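Local coordinates for protein Hcp1 (Flavobacterium johnsoniae, PDB 6BDC) that probably assembles into hexameric rings that stack as the tube of a type VI secretion system and may chaperone effectors within it, at residues 95-98 and 104-107. Sequence-based numbering, arbitrary orientation.
Sequences ENFD and PLTE
Residues 95-98 and 104-107 form the loop end of an antiparallel beta hairpin, made by strands 88-98 and 105-113 of the Hcp (TssD) beta fold. Asn96 and Thr106 are a hydrogen-bonded pair. Asn96 N donates to Thr106 O at 3.0 Å, and Thr106 N returns a bond to Asn96 O at 3.1 Å. Both are almost straight. Glu95 with Glu107 and Phe97 with Leu105 are the flanking non-hydrogen-bonded pairs, and their side chains share one sheet face. Asn96 and Thr106 project from the other face.

The hairpin also lies at a subunit interface: the strand at 95-98 pairs antiparallel with a strand of the second subunit, so the sheet continues from one subunit into the next, and Leu105 packs on Phe71 of the second subunit.

On the face of Glu95 and Phe97, the two glutamate carboxylates stack with planes 17° apart. Glu95 OE1 and Glu107 OE2 are 4.4 Å from each other, which would probably raise the proton affinity of the pair. Hydroxyls engage both groups: Glu95 bonds to Ser48 and to Tyr21 of the second subunit, and Glu107 to Tyr93. Glu95 CG is anti to the backbone N (chi1 -175°) and its chain runs on extended, which sets the face of the Glu95 carboxylate against Glu107 CG, 3.9 Å from Glu95 CD. Leu105 reaches across to the partner strand, with CD1 3.7 Å from Phe97 CB.

Near the turn, Asp98 N donates to Pro104 O at 3.2 Å, with the donor tilted 35° from the carbonyl plane, while Asp98 OD1 bonds to Ser101 N inside the connecting loop. The Pro104 ring lies alongside Phe97, pointing the same way. Pro104 CB meets the edge of the aromatic ring, 3.3 Å from Phe97 CE1.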
loop_
_atom_site.group_PDB
_atom_site.type_symbol
_atom_site.label_atom_id
_atom_site.label_comp_id
_atom_site.label_asym_id
_atom_site.label_seq_id
_atom_site.Cartn_x
_atom_site.Cartn_y
_atom_site.Cartn_z
ATOM N N GLU A 95 -4.067 1.587 -22.615
ATOM C CA GLU A 95 -4.299 0.197 -22.980
ATOM C C GLU A 95 -3.214 -0.645 -22.330
ATOM O O GLU A 95 -2.023 -0.351 -22.473
ATOM C CB GLU A 95 -4.303 0.004 -24.499
ATOM C CG GLU A 95 -4.660 -1.414 -24.934
ATOM C CD GLU A 95 -5.240 -1.473 -26.330
ATOM O OE1 GLU A 95 -4.992 -0.540 -27.121
ATOM O OE2 GLU A 95 -5.957 -2.447 -26.635
ATOM N N ASN A 96 -3.627 -1.668 -21.596
ATOM C CA ASN A 96 -2.715 -2.441 -20.769
ATOM C C ASN A 96 -2.963 -3.916 -21.014
ATOM O O ASN A 96 -4.113 -4.367 -20.988
ATOM C CB ASN A 96 -2.900 -2.099 -19.284
ATOM C CG ASN A 96 -2.126 -3.026 -18.365
ATOM O OD1 ASN A 96 -0.964 -2.773 -18.045
ATOM N ND2 ASN A 96 -2.774 -4.099 -17.926
ATOM N N PHE A 97 -1.890 -4.657 -21.262
ATOM C CA PHE A 97 -1.954 -6.105 -21.366
ATOM C C PHE A 97 -1.228 -6.725 -20.184
ATOM O O PHE A 97 -0.072 -6.389 -19.915
ATOM C CB PHE A 97 -1.347 -6.606 -22.674
ATOM C CG PHE A 97 -1.145 -8.095 -22.706
ATOM C CD1 PHE A 97 -2.207 -8.957 -22.506
ATOM C CD2 PHE A 97 0.102 -8.634 -22.938
ATOM C CE1 PHE A 97 -2.023 -10.326 -22.536
ATOM C CE2 PHE A 97 0.284 -10.006 -22.963
ATOM C CZ PHE A 97 -0.779 -10.845 -22.764
ATOM N N ASP A 98 -1.915 -7.623 -19.482
ATOM C CA ASP A 98 -1.349 -8.363 -18.361
ATOM C C ASP A 98 -1.697 -9.831 -18.544
ATOM O O ASP A 98 -2.874 -10.198 -18.490
ATOM C CB ASP A 98 -1.886 -7.843 -17.024
ATOM C CG ASP A 98 -1.713 -8.846 -15.896
ATOM O OD1 ASP A 98 -2.605 -9.703 -15.718
ATOM O OD2 ASP A 98 -0.689 -8.771 -15.182
ATOM N N PRO A 104 -7.044 -10.384 -20.022
ATOM C CA PRO A 104 -5.726 -9.760 -20.108
ATOM C C PRO A 104 -5.694 -8.431 -20.797
ATOM O O PRO A 104 -4.981 -7.558 -20.354
ATOM C CB PRO A 104 -4.917 -10.756 -20.922
ATOM C CG PRO A 104 -5.506 -12.059 -20.586
ATOM C CD PRO A 104 -6.924 -11.708 -20.802
ATOM N N LEU A 105 -6.413 -8.262 -21.884
ATOM C CA LEU A 105 -6.229 -7.029 -22.624
ATOM C C LEU A 105 -7.355 -6.073 -22.377
ATOM O O LEU A 105 -8.457 -6.300 -22.830
ATOM C CB LEU A 105 -6.131 -7.325 -24.105
ATOM C CG LEU A 105 -5.582 -6.204 -24.966
ATOM C CD1 LEU A 105 -4.461 -5.487 -24.254
ATOM C CD2 LEU A 105 -5.054 -6.797 -26.248
ATOM N N THR A 106 -7.067 -4.966 -21.706
ATOM C CA THR A 106 -8.135 -4.043 -21.348
ATOM C C THR A 106 -7.730 -2.617 -21.696
ATOM O O THR A 106 -6.544 -2.288 -21.793
ATOM C CB THR A 106 -8.486 -4.109 -19.852
ATOM O OG1 THR A 106 -7.378 -3.634 -19.075
ATOM C CG2 THR A 106 -8.819 -5.535 -19.435
ATOM N N GLU A 107 -8.742 -1.769 -21.866
ATOM C CA GLU A 107 -8.567 -0.337 -22.066
ATOM C C GLU A 107 -9.169 0.408 -20.884
ATOM O O GLU A 107 -10.324 0.170 -20.523
ATOM C CB GLU A 107 -9.236 0.123 -23.363
ATOM C CG GLU A 107 -8.481 -0.223 -24.632
ATOM C CD GLU A 107 -9.269 0.121 -25.882
ATOM O OE1 GLU A 107 -10.197 -0.639 -26.227
ATOM O OE2 GLU A 107 -8.976 1.161 -26.506
#